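Side-chain contacts in TRAP-type C4-dicarboxylate:H+ symport system substrate-binding component DctP (PDB 4MX6), which binds succinate, and probably other C4-dicarboxylates, in the periplasm and probably delivers them to the membrane components of a TRAP transporter: residues His43-Asn48 with Lys200-Val205; Gly52-Lys57 with Glu268-Ser273; Trp221-Ser226 with Leu244-Val249. All blocks are in the same frame, centred on the assembly; numbering follows the deposited sequence.

Interaction 1: residues His43-Asn48 with Lys200-Val205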
# COMPACT_ATOMS: atom_id res chain seq x y z
N HIS A 43 -11.69 4.43 -1.84
CA HIS A 43 -10.53 3.85 -1.19
C HIS A 43 -10.89 3.38 0.22
O HIS A 43 -12.02 3.59 0.70
CB HIS A 43 -9.35 4.83 -1.21
CG HIS A 43 -9.55 6.07 -0.40
ND1 HIS A 43 -9.40 6.06 0.97
CD2 HIS A 43 -9.87 7.34 -0.75
CE1 HIS A 43 -9.61 7.29 1.42
NE2 HIS A 43 -9.90 8.08 0.40
N VAL A 44 -9.92 2.73 0.87
CA VAL A 44 -10.16 2.04 2.13
C VAL A 44 -9.56 2.74 3.35
O VAL A 44 -9.70 2.25 4.46
CB VAL A 44 -9.65 0.58 2.08
CG1 VAL A 44 -10.29 -0.13 0.91
CG2 VAL A 44 -8.12 0.49 2.02
N VAL A 45 -8.85 3.85 3.16
CA VAL A 45 -8.18 4.50 4.28
C VAL A 45 -8.96 5.68 4.86
O VAL A 45 -9.96 6.12 4.31
CB VAL A 45 -6.73 4.91 3.95
CG1 VAL A 45 -5.92 3.67 3.55
CG2 VAL A 45 -6.65 5.98 2.86
N ALA A 46 -8.49 6.18 5.99
CA ALA A 46 -9.04 7.39 6.59
C ALA A 46 -8.74 8.60 5.70
O ALA A 46 -7.82 8.59 4.88
CB ALA A 46 -8.48 7.60 7.98
N GLU A 47 -9.51 9.66 5.87
CA GLU A 47 -9.32 10.87 5.08
C GLU A 47 -7.96 11.52 5.33
O GLU A 47 -7.31 11.99 4.38
CB GLU A 47 -10.44 11.86 5.41
CG GLU A 47 -10.28 13.21 4.74
CD GLU A 47 -11.54 14.03 4.73
OE1 GLU A 47 -12.61 13.46 4.41
OE2 GLU A 47 -11.43 15.24 5.00
N ASN A 48 -7.51 11.53 6.58
CA ASN A 48 -6.35 12.33 6.96
C ASN A 48 -5.07 11.48 6.87
O ASN A 48 -4.40 11.20 7.87
CB ASN A 48 -6.55 12.98 8.33
CG ASN A 48 -7.70 13.96 8.35
OD1 ASN A 48 -8.26 14.31 7.30
ND2 ASN A 48 -8.06 14.43 9.53
N LYS A 200 -7.14 -10.80 5.16
CA LYS A 200 -8.39 -10.12 5.52
C LYS A 200 -8.40 -8.71 4.95
O LYS A 200 -7.36 -8.08 4.84
CB LYS A 200 -8.56 -10.03 7.04
CG LYS A 200 -8.71 -11.36 7.76
CD LYS A 200 -10.04 -12.00 7.46
CE LYS A 200 -10.20 -13.32 8.19
NZ LYS A 200 -11.57 -13.88 8.04
N PRO A 201 -9.59 -8.19 4.63
CA PRO A 201 -9.68 -6.80 4.14
C PRO A 201 -9.32 -5.78 5.23
O PRO A 201 -9.53 -6.01 6.43
CB PRO A 201 -11.15 -6.67 3.75
CG PRO A 201 -11.84 -7.71 4.50
CD PRO A 201 -10.90 -8.85 4.67
N PHE A 202 -8.81 -4.65 4.78
CA PHE A 202 -8.31 -3.62 5.67
C PHE A 202 -9.37 -3.16 6.66
O PHE A 202 -9.05 -2.87 7.81
CB PHE A 202 -7.82 -2.43 4.85
CG PHE A 202 -7.16 -1.36 5.65
CD1 PHE A 202 -5.99 -1.62 6.36
CD2 PHE A 202 -7.68 -0.08 5.69
CE1 PHE A 202 -5.35 -0.62 7.05
CE2 PHE A 202 -7.03 0.93 6.38
CZ PHE A 202 -5.87 0.65 7.08
N SER A 203 -10.63 -3.08 6.22
CA SER A 203 -11.69 -2.59 7.09
C SER A 203 -11.89 -3.41 8.36
O SER A 203 -12.47 -2.92 9.33
CB SER A 203 -13.00 -2.53 6.30
OG SER A 203 -13.43 -3.83 5.95
N GLU A 204 -11.43 -4.66 8.37
CA GLU A 204 -11.62 -5.54 9.52
C GLU A 204 -10.49 -5.52 10.53
O GLU A 204 -10.60 -6.10 11.60
CB GLU A 204 -11.76 -6.98 9.03
CG GLU A 204 -13.00 -7.26 8.19
CD GLU A 204 -13.14 -8.73 7.84
OE1 GLU A 204 -12.55 -9.57 8.54
OE2 GLU A 204 -13.85 -9.05 6.87
N VAL A 205 -9.37 -4.89 10.20
CA VAL A 205 -8.15 -5.11 10.97
C VAL A 205 -8.28 -4.65 12.42
O VAL A 205 -7.90 -5.38 13.33
CB VAL A 205 -6.93 -4.48 10.30
CG1 VAL A 205 -5.70 -4.67 11.15
CG2 VAL A 205 -6.72 -5.12 8.93
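Val44 and Val45 meet the ring of Phe202 in a small, fully buried contact that buries 124 Å², both sides summed, and has no hydrogen bond across it. His43 does not touch the partner loop; its ND1 accepts from Val45 N (3.2 Å). The donor lies almost in the imidazole plane, and the N-H...acceptor angle of 142° makes the bond clearly bent. Val44 points its side chain toward Phe202. Its CG2 branch, lodged between its own backbone N and carbonyl carbon (chi1 -55°, which sets CG1), lies 3.7 Å from Phe202 CD2 and also reaches the CB of that residue. The carbonyl of Val44 comes still closer, with its O 3.3 Å from Phe202 CD2, near the ring plane and at the ring's edge. An electron-rich oxygen there faces the weakly positive C-H rim, so the approach is probably mildly favourable. Val45 adds a lighter touch from its CG1, 4.1 Å from Phe202 CE2 and oblique to the ring. Phe202 reaches the valines because its CG is anti to the backbone N (chi1 -174°), which extends the ring from its loop toward them. Beyond Val45, the chain turns away toward helix 50-65; Ala46 O there accepts from Thr49 OG1. Phe202 N is bonded to Asp83 OD2, which holds the base of the aromatic side chain. The contact borders the succinate pocket: the side chain of Val45 lies about 3 Å from the bound ligand at the nearest atoms. Of the succinate-binding residues, Arg179 of strand 177-180 packs against Phe202, while Lys51 of helix 50-65 and Asn223 of helix 221-226 touch Val45. The contact thus joins the loop after strand 37-42 to the loop between strand 196-199 and helix 205-210.

Interaction 2: residues Gly52-Lys57 with Glu268-Ser273; sequences GQMALK and EALDES
Met54, Lys57, Leu270 and Ser273 carry this helix-helix contact; with no hydrogen bond between the two segments, it is one of van der Waals packing. The apolar part is made by the end of Met54: its CE lies 3.6 Å from Leu270 CD1, the two side chains running obliquely to each other. With CG anti to the backbone N (chi1 173°) and the chain bent at chi2 (-92°), the thioether bends round to reach that methyl. The second part is side chain against backbone. Met54 CG sits 3.5 Å from Ser273 O, and Ser273 CB comes equally near Met54 O, so the small serine allows a close approach, its CA 5.0 Å from that of Met54. Lys57 lays its CB and CG beside Ser273, while its amino end leads away from the partner helix. The polar part stays within one helix and rests on one of two deposited conformers of Ser273. In that conformer Ser273 OG donates to Ala269 O (2.8 Å), from above the carbonyl plane, the same oxygen taking Ser273 N from the opposite face, and Lys57 CG lies 3.7 Å from Ser273 OG. Met54 also packs on Leu154 of strand 148-158. The axes of the two helical segments approach to 8.9 Å, their N-to-C directions 149° apart: a near-antiparallel helix pair, joining helix 50-65 to the long helix 260-295 of this periplasmic binding protein.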
# COMPACT_ATOMS: atom_id res chain seq x y z
N GLY A 52 -5.89 9.51 1.34
CA GLY A 52 -7.08 10.32 1.56
C GLY A 52 -6.93 11.73 1.02
O GLY A 52 -7.86 12.31 0.43
N GLN A 53 -5.77 12.32 1.27
CA GLN A 53 -5.48 13.67 0.83
C GLN A 53 -5.23 13.74 -0.68
O GLN A 53 -5.64 14.71 -1.32
CB GLN A 53 -4.30 14.25 1.60
CG GLN A 53 -4.59 14.46 3.08
CD GLN A 53 -5.73 15.41 3.31
OE1 GLN A 53 -5.60 16.61 3.08
NE2 GLN A 53 -6.86 14.88 3.76
N MET A 54 -4.56 12.74 -1.25
CA MET A 54 -4.39 12.67 -2.71
C MET A 54 -5.76 12.69 -3.39
O MET A 54 -5.97 13.42 -4.36
CB MET A 54 -3.59 11.43 -3.10
CG MET A 54 -3.50 11.18 -4.59
SD MET A 54 -4.82 10.12 -5.16
CE MET A 54 -4.63 10.27 -6.93
N ALA A 55 -6.70 11.89 -2.89
CA ALA A 55 -8.01 11.79 -3.54
C ALA A 55 -8.75 13.13 -3.46
O ALA A 55 -9.38 13.56 -4.43
CB ALA A 55 -8.82 10.67 -2.91
N LEU A 56 -8.70 13.78 -2.29
CA LEU A 56 -9.36 15.09 -2.15
C LEU A 56 -8.68 16.17 -2.97
O LEU A 56 -9.35 17.04 -3.53
CB LEU A 56 -9.41 15.49 -0.67
CG LEU A 56 -10.43 14.73 0.18
CD1 LEU A 56 -10.33 15.18 1.62
CD2 LEU A 56 -11.85 14.88 -0.33
N LYS A 57 -7.36 16.13 -3.09
CA LYS A 57 -6.67 17.10 -3.94
C LYS A 57 -7.09 16.92 -5.40
O LYS A 57 -7.32 17.90 -6.12
CB LYS A 57 -5.15 16.97 -3.79
CG LYS A 57 -4.34 17.97 -4.60
CD LYS A 57 -4.61 19.41 -4.19
CE LYS A 57 -3.64 20.38 -4.84
NZ LYS A 57 -3.85 21.76 -4.37
N GLU A 268 -3.31 15.44 -15.74
CA GLU A 268 -2.41 16.40 -15.12
C GLU A 268 -2.82 16.67 -13.67
O GLU A 268 -1.97 16.79 -12.79
CB GLU A 268 -2.35 17.70 -15.92
CG GLU A 268 -1.58 18.83 -15.24
CD GLU A 268 -0.12 18.51 -14.99
OE1 GLU A 268 0.46 17.68 -15.73
OE2 GLU A 268 0.47 19.11 -14.05
N ALA A 269 -4.13 16.74 -13.42
CA ALA A 269 -4.64 16.93 -12.07
C ALA A 269 -4.26 15.73 -11.20
O ALA A 269 -3.86 15.88 -10.04
CB ALA A 269 -6.15 17.12 -12.08
N LEU A 270 -4.38 14.53 -11.77
CA LEU A 270 -3.98 13.33 -11.05
C LEU A 270 -2.50 13.35 -10.70
O LEU A 270 -2.11 13.05 -9.58
CB LEU A 270 -4.32 12.10 -11.89
CG LEU A 270 -4.35 10.81 -11.11
CD1 LEU A 270 -5.66 10.71 -10.35
CD2 LEU A 270 -4.21 9.68 -12.06
N ASP A 271 -1.65 13.69 -11.67
CA ASP A 271 -0.22 13.75 -11.43
C ASP A 271 0.10 14.70 -10.28
O ASP A 271 0.92 14.40 -9.41
CB ASP A 271 0.52 14.25 -12.67
CG ASP A 271 0.49 13.27 -13.83
OD1 ASP A 271 0.09 12.11 -13.65
OD2 ASP A 271 0.88 13.70 -14.95
N GLU A 272 -0.52 15.88 -10.28
CA GLU A 272 -0.26 16.86 -9.23
C GLU A 272 -0.76 16.37 -7.87
O GLU A 272 -0.13 16.61 -6.84
CB GLU A 272 -0.90 18.20 -9.61
CG GLU A 272 -0.20 18.87 -10.75
CD GLU A 272 -0.91 20.13 -11.18
OE1 GLU A 272 -1.37 20.89 -10.28
OE2 GLU A 272 -1.02 20.38 -12.41
N SER A 273 -1.88 15.68 -7.87
CA SER A 273 -2.44 15.14 -6.63
C SER A 273 -1.52 14.06 -6.04
O SER A 273 -1.35 13.98 -4.83
CB SER A 273 -3.83 14.58 -6.92
OG SER A 273 -4.70 15.60 -7.39

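Interaction 3: residues Trp221-Ser226 with Leu244-Val249. With SIN (succinic acid), chain B.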
# COMPACT_ATOMS: atom_id res chain seq x y z
N TRP A 221 3.19 3.82 9.83
CA TRP A 221 2.79 4.68 10.94
C TRP A 221 1.45 5.36 10.66
O TRP A 221 0.63 5.49 11.55
CB TRP A 221 3.85 5.74 11.27
CG TRP A 221 5.16 5.19 11.71
CD1 TRP A 221 6.32 5.27 11.02
CD2 TRP A 221 5.46 4.48 12.92
NE1 TRP A 221 7.33 4.66 11.72
CE2 TRP A 221 6.83 4.16 12.88
CE3 TRP A 221 4.71 4.09 14.03
CZ2 TRP A 221 7.47 3.47 13.91
CZ3 TRP A 221 5.36 3.42 15.06
CH2 TRP A 221 6.73 3.12 14.98
N SER A 222 1.24 5.82 9.42
CA SER A 222 0.02 6.55 9.09
C SER A 222 -1.22 5.69 9.27
O SER A 222 -2.20 6.16 9.84
CB SER A 222 0.08 7.08 7.66
OG SER A 222 -1.21 7.45 7.21
N ASN A 223 -1.21 4.46 8.78
CA ASN A 223 -2.36 3.59 8.99
C ASN A 223 -2.51 3.16 10.47
O ASN A 223 -3.62 3.08 11.00
CB ASN A 223 -2.30 2.36 8.09
CG ASN A 223 -2.86 2.64 6.70
OD1 ASN A 223 -3.71 3.53 6.51
ND2 ASN A 223 -2.42 1.86 5.74
N THR A 224 -1.38 2.91 11.12
CA THR A 224 -1.39 2.46 12.51
C THR A 224 -2.03 3.54 13.39
O THR A 224 -2.83 3.22 14.28
CB THR A 224 0.04 2.14 12.97
OG1 THR A 224 0.58 1.10 12.16
CG2 THR A 224 0.09 1.69 14.41
N TYR A 225 -1.68 4.80 13.14
CA TYR A 225 -2.25 5.92 13.88
C TYR A 225 -3.71 6.18 13.53
O TYR A 225 -4.58 6.22 14.40
CB TYR A 225 -1.43 7.20 13.67
CG TYR A 225 -2.07 8.37 14.37
CD1 TYR A 225 -2.08 8.45 15.75
CD2 TYR A 225 -2.70 9.37 13.65
CE1 TYR A 225 -2.69 9.51 16.41
CE2 TYR A 225 -3.32 10.44 14.29
CZ TYR A 225 -3.31 10.50 15.67
OH TYR A 225 -3.92 11.56 16.32
N SER A 226 -3.99 6.32 12.24
CA SER A 226 -5.32 6.74 11.81
C SER A 226 -6.39 5.68 12.08
O SER A 226 -7.54 6.02 12.29
CB SER A 226 -5.34 7.19 10.35
OG SER A 226 -4.94 6.16 9.48
N LEU A 244 4.66 -0.42 1.78
CA LEU A 244 3.24 -0.28 1.44
C LEU A 244 3.12 0.95 0.57
O LEU A 244 3.23 2.08 1.04
CB LEU A 244 2.36 -0.11 2.69
CG LEU A 244 0.90 0.38 2.39
CD1 LEU A 244 0.12 -0.62 1.58
CD2 LEU A 244 0.13 0.71 3.66
N ASP A 245 2.94 0.72 -0.73
CA ASP A 245 2.71 1.77 -1.72
C ASP A 245 1.50 1.38 -2.56
O ASP A 245 1.00 0.25 -2.46
CB ASP A 245 3.93 1.97 -2.63
CG ASP A 245 4.82 3.14 -2.24
OD1 ASP A 245 4.81 3.56 -1.07
OD2 ASP A 245 5.51 3.64 -3.16
N TYR A 246 1.04 2.31 -3.38
CA TYR A 246 -0.15 2.13 -4.20
C TYR A 246 0.12 2.30 -5.68
O TYR A 246 1.01 3.05 -6.07
CB TYR A 246 -1.19 3.18 -3.80
CG TYR A 246 -1.43 3.30 -2.32
CD1 TYR A 246 -1.96 2.25 -1.60
CD2 TYR A 246 -1.14 4.48 -1.65
CE1 TYR A 246 -2.21 2.37 -0.24
CE2 TYR A 246 -1.41 4.62 -0.30
CZ TYR A 246 -1.95 3.57 0.40
OH TYR A 246 -2.27 3.74 1.73
N MET A 247 -0.72 1.67 -6.50
CA MET A 247 -0.85 2.07 -7.90
C MET A 247 -2.21 2.72 -8.09
O MET A 247 -3.23 2.12 -7.78
CB MET A 247 -0.69 0.90 -8.87
CG MET A 247 -0.53 1.37 -10.30
SD MET A 247 -0.36 0.06 -11.54
CE MET A 247 1.20 -0.65 -11.03
N VAL A 248 -2.21 3.96 -8.57
CA VAL A 248 -3.45 4.64 -8.94
C VAL A 248 -3.85 4.13 -10.33
O VAL A 248 -3.05 4.18 -11.27
CB VAL A 248 -3.27 6.17 -8.95
CG1 VAL A 248 -4.57 6.86 -9.31
CG2 VAL A 248 -2.72 6.66 -7.61
N VAL A 249 -5.05 3.57 -10.42
CA VAL A 249 -5.52 2.93 -11.64
C VAL A 249 -6.92 3.38 -12.03
O VAL A 249 -7.70 3.83 -11.20
CB VAL A 249 -5.53 1.39 -11.52
CG1 VAL A 249 -4.12 0.85 -11.30
CG2 VAL A 249 -6.42 0.92 -10.39
C1 SIN B . -4.18 0.98 2.51
O1 SIN B . -4.70 1.11 1.36
O2 SIN B . -3.33 1.78 2.96
C2 SIN B . -4.56 -0.21 3.34
C3 SIN B . -3.40 -1.21 3.35
C4 SIN B . -3.75 -2.48 4.06
O3 SIN B . -3.09 -2.81 5.09
O4 SIN B . -4.68 -3.20 3.64
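Asn223 and Tyr246 converge on one oxygen of the bound succinate, O2, with Leu244 beside them. The Asn223 amide comes from the helix and the phenol from the strand, and the carboxylate oxygen sits between them. Asn223 CG is anti to its carbonyl carbon (chi1 -84°), which sends the amide toward the ligand; ND2 donates to SIN O2 at 2.9 Å in a nearly straight bond, 167° at the hydrogen. Tyr246 approaches with its hydroxyl end leading: OH donates to SIN O2 at 2.5 Å, a very short bond, and this oxygen lies in the plane of the ring, at its edge. The second carboxylate oxygen, O1, stands obliquely to the ring, 3.2 Å from Tyr246 CE1. Leu244 crosses Asn223 at about a right angle. Its CD2 methyl packs 3.5 Å from Asn223 ND2 and lies near O2, while CD1 is 4.0 Å from SIN C3, giving the methylene chain an apolar neighbour. Asn219 OD1 accepts from Asn223 ND2, which helps set the amide's rotation, and Asn156 ND2 is hydrogen-bonded to Tyr246 OH. Lys51, itself bonded to succinate, makes a cation-pi contact with the Tyr246 ring. In place of Tyr246, a phenylalanine here would probably leave O2 without its short phenol bond and Asn156 ND2 without that hydroxyl partner. Lys104, Arg179 and Asn219 also hydrogen-bond to the ligand. Two neutral donors thus grip a single carboxylate oxygen, probably anionic, and the nearby lysine charge is likely to stabilise the carboxylate further. Direct contact between helix and strand is slight, 67 Å² in all, so succinate O2, held by both Asn223 and Tyr246, provides the main link between them here, consistent with a binding protein whose ligand helps hold the pocket walls together.

From the N terminus, the loop after strand 37-42 enters interaction 1 and runs straight into helix 50-65, which opens interaction 2. Interaction 1 closes at 200-205, before helix 221-226 begins interaction 3, so these two follow in series. Interaction 3 closes a short loop at strand 243-251, wholly within the longer span that interaction 2 ends at helix 260-295; interactions 1 and 2 cross. Glu47 O probably hydrogen-bonds Gln53 NE2, joining interactions 1 and 2. Phe202 CZ packs 3.6 Å from Asn223 CG between interactions 1 and 3, beside succinate, while Val248 meets Leu270 and Met54 between interactions 2 and 3, tying the pocket strand to the helix pair.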